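Local atomic coordinates of superoxide dismutase (Leishmania major, PDB entry 4F2N), a protein that catalyses the dismutation of superoxide to oxygen and hydrogen peroxide at an iron centre. Residues Ser51-Gln54 with Leu55-Tyr59; Val192-His195 with Ala196-Lys199. All coordinates share one frame; numbering follows the deposited sequence.

Contact 1: residues Ser51-Gln54 with Leu55-Tyr59; sequences SPRQ and LELHY. With FE2 (Fe (II) ion), chain N.
Pro52 O receives the amide hydrogen of Glu56, and the distance of 2.8 Å from this oxygen to Glu56 N makes it the shortest of the backbone bonds between 51-54 and 55-59. The same i to i+4 pattern continues from Ser51 O to Leu55 N, from Arg53 O to Leu57 N and from Gln54 O to His58 N. This is the opening of an alpha helix, and it illustrates how such a start is finished: Ser51 takes the N-cap position, its OG accepting from Gln54 N at 3.0 Å. That hydroxyl also bonds to Asp200.

On the side facing the second subunit, Arg53 reaches along the helix to meet two residues at once. Its chain leaves anti to the backbone N and then bends at chi2 (58°), which carries the guanidinium over Leu57. The methyl CD2 of Leu57 lies over the centre of one guanidinium face, 3.7 Å from Arg53 CZ. At the edge of the same group, NH1 forms a salt bridge with Glu56 OE1 at 3.0 Å; the hydrogen bond within it is weak, with an N-H...O angle of 150°. The carboxylate is turned 74° against the guanidinium, so the two groups do not pair flat. The stronger partner is Glu202 of the second subunit, which engages NH2. One arginine thereby joins the helix start to the dimer interface.

Toward the metal, His58 CB rests 3.4 Å from Gln54 O, and the imidazole extends beyond the turn to place NE2 2.2 Å from the iron. Water 1 binds the metal almost directly opposite this histidine. Helix 52-71 thus begins against the short helix 198-201, where Lys199 touches Arg53, Gln54 and Leu57, while Leu55 and His58 pack on helix 96-113.

Contact 2: residues Val192-His195 with Ala196-Lys199; sequences VWEH and AYYK. With FE2 (Fe (II) ion), chain N.
Tyr197, with CG set between its backbone N and carbonyl carbon (chi1 58°), folds its ring back over the preceding turn, and Glu194, with CG anti to its carbonyl carbon (chi1 -68°), runs out to meet it. Both belong to the Asp-x-Trp-Glu-His-Ala-Tyr-Tyr signature of iron and manganese superoxide dismutases, which begins at the iron ligand Asp191.

The phenol oxygen of Tyr197 lies 3.4 Å from Glu194 CG, and ring and carboxylate are 72° apart. Water 2 bridges the polar ends, donating to Glu194 OE2 at 2.8 Å and also bonding to Tyr197 OH, which Arg205 engages as well. Glu194 O sits over the centre of the tyrosine ring face, yet it still accepts from Tyr197 N at 3.2 Å and, weakly, from Tyr198 N. Trp193 O takes the amide of Ala196 in a similar tight turn.

Two of the polar groups reach across the dimer: Glu194 bonds through both carboxylate oxygens to His195 of the second subunit, and Tyr198 OH bonds to His62 there. The carboxylate therefore acts as a second-shell group, probably helping to orient an iron ligand across the interface.

His195 NE2 binds the iron at 2.1 Å, with Trp193 CB against one face of its imidazole. Water 1 completes the arrangement, its oxygen 2.3 Å from the iron and 3.1 Å above the plane of the Trp193 ring, offset toward the rim.

From the N terminus, contact 1 comes first, opening helix 52-71 in the alpha-hairpin domain. Contact 2 follows much later, in the C-terminal domain, where strand 185-191 gives way to helix 198-201. Each is local: contact 1 closes the first turn of a helix, contact 2 the turn that leads into one. They stand in series, neither enclosing nor crossing the other. The chain between them supplies the remaining protein ligands, His108 from helix 96-113 and Asp191 at the end of the strand. Iron thus joins the two domains, and Gln54 adds weak hydrogen bonds to His195 O and Asp200 N. With centres about 10 Å apart, both contacts also reach the second subunit.

Contact 1: residues Ser51-Gln54 with Leu55-Tyr59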
loop_
_atom_site.group_PDB
_atom_site.type_symbol
_atom_site.label_atom_id
_atom_site.label_comp_id
_atom_site.label_asym_id
_atom_site.label_seq_id
_atom_site.Cartn_x
_atom_site.Cartn_y
_atom_site.Cartn_z
ATOM N N SER B 51 -15.920 8.147 9.369
ATOM C CA SER B 51 -16.533 7.730 10.629
ATOM C C SER B 51 -15.563 7.925 11.802
ATOM O O SER B 51 -14.352 8.017 11.597
ATOM C CB SER B 51 -16.910 6.253 10.547
ATOM O OG SER B 51 -15.721 5.466 10.550
ATOM N N PRO B 52 -16.098 7.974 13.043
ATOM C CA PRO B 52 -15.237 8.022 14.224
ATOM C C PRO B 52 -14.182 6.909 14.229
ATOM O O PRO B 52 -12.985 7.196 14.439
ATOM C CB PRO B 52 -16.244 7.879 15.396
ATOM C CG PRO B 52 -17.482 8.551 14.854
ATOM C CD PRO B 52 -17.531 8.169 13.396
ATOM N N ARG B 53 -14.595 5.668 13.946
ATOM C CA ARG B 53 -13.633 4.559 13.966
ATOM C C ARG B 53 -12.587 4.698 12.852
ATOM O O ARG B 53 -11.409 4.433 13.092
ATOM C CB ARG B 53 -14.327 3.187 13.953
ATOM C CG ARG B 53 -13.375 1.989 13.892
ATOM C CD ARG B 53 -12.405 1.982 15.070
ATOM N NE ARG B 53 -11.820 0.663 15.322
ATOM C CZ ARG B 53 -11.068 0.379 16.380
ATOM N NH1 ARG B 53 -10.831 1.315 17.299
ATOM N NH2 ARG B 53 -10.592 -0.848 16.555
ATOM N N GLN B 54 -12.989 5.136 11.659
ATOM C CA GLN B 54 -11.988 5.341 10.572
ATOM C C GLN B 54 -10.933 6.351 10.997
ATOM O O GLN B 54 -9.716 6.150 10.759
ATOM C CB GLN B 54 -12.677 5.800 9.276
ATOM C CG GLN B 54 -11.756 6.183 8.131
ATOM C CD GLN B 54 -11.066 4.972 7.509
ATOM O OE1 GLN B 54 -11.565 4.380 6.538
ATOM N NE2 GLN B 54 -9.931 4.584 8.081
ATOM N N LEU B 55 -11.366 7.441 11.624
ATOM C CA LEU B 55 -10.399 8.474 12.046
ATOM C C LEU B 55 -9.548 7.977 13.204
ATOM O O LEU B 55 -8.343 8.260 13.264
ATOM C CB LEU B 55 -11.089 9.790 12.445
ATOM C CG LEU B 55 -10.151 10.905 12.930
ATOM C CD1 LEU B 55 -9.147 11.293 11.840
ATOM C CD2 LEU B 55 -10.946 12.124 13.358
ATOM N N GLU B 56 -10.174 7.250 14.125
ATOM C CA GLU B 56 -9.460 6.722 15.297
ATOM C C GLU B 56 -8.313 5.791 14.868
ATOM O O GLU B 56 -7.176 5.915 15.359
ATOM C CB GLU B 56 -10.412 5.982 16.240
ATOM C CG GLU B 56 -9.710 5.374 17.437
ATOM C CD GLU B 56 -10.623 4.634 18.387
ATOM O OE1 GLU B 56 -11.683 4.081 17.981
ATOM O OE2 GLU B 56 -10.250 4.592 19.575
ATOM N N LEU B 57 -8.619 4.864 13.959
ATOM C CA LEU B 57 -7.586 3.964 13.420
ATOM C C LEU B 57 -6.489 4.793 12.800
ATOM O O LEU B 57 -5.299 4.592 13.073
ATOM C CB LEU B 57 -8.166 3.029 12.351
ATOM C CG LEU B 57 -9.148 1.994 12.908
ATOM C CD1 LEU B 57 -9.856 1.282 11.759
ATOM C CD2 LEU B 57 -8.433 1.019 13.847
ATOM N N HIS B 58 -6.877 5.741 11.962
ATOM C CA HIS B 58 -5.899 6.414 11.099
ATOM C C HIS B 58 -4.968 7.291 11.901
ATOM O O HIS B 58 -3.731 7.306 11.693
ATOM C CB HIS B 58 -6.627 7.271 10.055
ATOM C CG HIS B 58 -5.780 7.572 8.832
ATOM N ND1 HIS B 58 -6.291 8.119 7.714
ATOM C CD2 HIS B 58 -4.419 7.338 8.573
ATOM C CE1 HIS B 58 -5.309 8.228 6.791
ATOM N NE2 HIS B 58 -4.179 7.750 7.324
ATOM N N TYR B 59 -5.568 8.032 12.829
ATOM C CA TYR B 59 -4.858 9.010 13.646
ATOM C C TYR B 59 -4.224 8.354 14.870
ATOM O O TYR B 59 -3.016 8.486 15.080
ATOM C CB TYR B 59 -5.839 10.130 14.063
ATOM C CG TYR B 59 -5.310 11.196 15.027
ATOM C CD1 TYR B 59 -4.537 12.264 14.572
ATOM C CD2 TYR B 59 -5.617 11.142 16.388
ATOM C CE1 TYR B 59 -4.074 13.246 15.447
ATOM C CE2 TYR B 59 -5.172 12.125 17.274
ATOM C CZ TYR B 59 -4.412 13.170 16.794
ATOM O OH TYR B 59 -3.972 14.111 17.691
HETATM FE FE FE2 N . -2.413 7.239 6.148
HETATM O O HOH W 1 -0.671 6.815 4.776
#

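Contact 2: residues Val192-His195 with Ala196-Lys199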
loop_
_atom_site.group_PDB
_atom_site.type_symbol
_atom_site.label_atom_id
_atom_site.label_comp_id
_atom_site.label_asym_id
_atom_site.label_seq_id
_atom_site.Cartn_x
_atom_site.Cartn_y
_atom_site.Cartn_z
ATOM N N VAL B 192 -3.944 8.017 -0.172
ATOM C CA VAL B 192 -4.584 6.874 -0.824
ATOM C C VAL B 192 -3.920 5.540 -0.457
ATOM O O VAL B 192 -4.088 4.531 -1.149
ATOM C CB VAL B 192 -4.756 7.035 -2.349
ATOM C CG1 VAL B 192 -5.692 8.192 -2.674
ATOM C CG2 VAL B 192 -3.406 7.309 -2.981
ATOM N N TRP B 193 -3.190 5.504 0.665
ATOM C CA TRP B 193 -2.986 4.209 1.337
ATOM C C TRP B 193 -4.335 3.635 1.604
ATOM O O TRP B 193 -5.271 4.389 1.966
ATOM C CB TRP B 193 -2.262 4.408 2.664
ATOM C CG TRP B 193 -0.757 4.627 2.524
ATOM C CD1 TRP B 193 -0.101 5.676 1.895
ATOM C CD2 TRP B 193 0.277 3.831 3.156
ATOM N NE1 TRP B 193 1.278 5.557 2.034
ATOM C CE2 TRP B 193 1.567 4.452 2.792
ATOM C CE3 TRP B 193 0.275 2.662 3.946
ATOM C CZ2 TRP B 193 2.788 3.912 3.210
ATOM C CZ3 TRP B 193 1.518 2.130 4.364
ATOM C CH2 TRP B 193 2.741 2.749 4.008
ATOM N N GLU B 194 -4.472 2.307 1.499
ATOM C CA GLU B 194 -5.791 1.683 1.638
ATOM C C GLU B 194 -6.373 1.900 3.022
ATOM O O GLU B 194 -7.600 2.002 3.176
ATOM C CB GLU B 194 -5.755 0.183 1.300
ATOM C CG GLU B 194 -5.495 -0.077 -0.178
ATOM C CD GLU B 194 -5.439 -1.564 -0.533
ATOM O OE1 GLU B 194 -4.645 -2.319 0.101
ATOM O OE2 GLU B 194 -6.167 -1.956 -1.493
ATOM N N HIS B 195 -5.509 1.992 4.032
ATOM C CA HIS B 195 -5.995 2.286 5.386
ATOM C C HIS B 195 -6.684 3.626 5.509
ATOM O O HIS B 195 -7.433 3.821 6.480
ATOM C CB HIS B 195 -4.869 2.154 6.453
ATOM C CG HIS B 195 -3.847 3.262 6.416
ATOM N ND1 HIS B 195 -2.517 3.028 6.188
ATOM C CD2 HIS B 195 -3.979 4.659 6.605
ATOM C CE1 HIS B 195 -1.835 4.210 6.224
ATOM N NE2 HIS B 195 -2.733 5.210 6.464
ATOM N N ALA B 196 -6.466 4.564 4.573
ATOM C CA ALA B 196 -7.106 5.890 4.723
ATOM C C ALA B 196 -8.613 5.767 4.559
ATOM O O ALA B 196 -9.391 6.560 5.144
ATOM C CB ALA B 196 -6.536 6.913 3.736
ATOM N N TYR B 197 -9.050 4.777 3.789
ATOM C CA TYR B 197 -10.483 4.704 3.435
ATOM C C TYR B 197 -11.100 3.337 3.614
ATOM O O TYR B 197 -12.299 3.199 3.376
ATOM C CB TYR B 197 -10.690 5.137 1.959
ATOM C CG TYR B 197 -9.893 4.307 0.956
ATOM C CD1 TYR B 197 -10.412 3.118 0.412
ATOM C CD2 TYR B 197 -8.617 4.700 0.559
ATOM C CE1 TYR B 197 -9.649 2.356 -0.500
ATOM C CE2 TYR B 197 -7.875 3.963 -0.349
ATOM C CZ TYR B 197 -8.387 2.786 -0.856
ATOM O OH TYR B 197 -7.658 2.044 -1.751
ATOM N N TYR B 198 -10.321 2.313 3.985
ATOM C CA TYR B 198 -10.872 0.942 3.915
ATOM C C TYR B 198 -11.984 0.669 4.928
ATOM O O TYR B 198 -12.877 -0.147 4.665
ATOM C CB TYR B 198 -9.805 -0.157 4.013
ATOM C CG TYR B 198 -10.108 -1.330 3.095
ATOM C CD1 TYR B 198 -9.770 -1.278 1.749
ATOM C CD2 TYR B 198 -10.774 -2.459 3.567
ATOM C CE1 TYR B 198 -10.051 -2.340 0.890
ATOM C CE2 TYR B 198 -11.094 -3.523 2.720
ATOM C CZ TYR B 198 -10.721 -3.461 1.386
ATOM O OH TYR B 198 -11.014 -4.512 0.538
ATOM N N LYS B 199 -11.890 1.306 6.089
ATOM C CA LYS B 199 -12.918 1.106 7.129
ATOM C C LYS B 199 -14.291 1.542 6.631
ATOM O O LYS B 199 -15.277 0.850 6.856
ATOM C CB LYS B 199 -12.540 1.828 8.433
ATOM C CG LYS B 199 -13.547 1.657 9.577
ATOM C CD LYS B 199 -13.504 0.231 10.112
ATOM C CE LYS B 199 -14.611 -0.015 11.127
ATOM N NZ LYS B 199 -14.411 -1.369 11.712
HETATM FE FE FE2 N . -2.413 7.239 6.148
HETATM O O HOH W 2 -8.366 -0.401 -2.215
HETATM O O HOH W 1 -0.671 6.815 4.776
#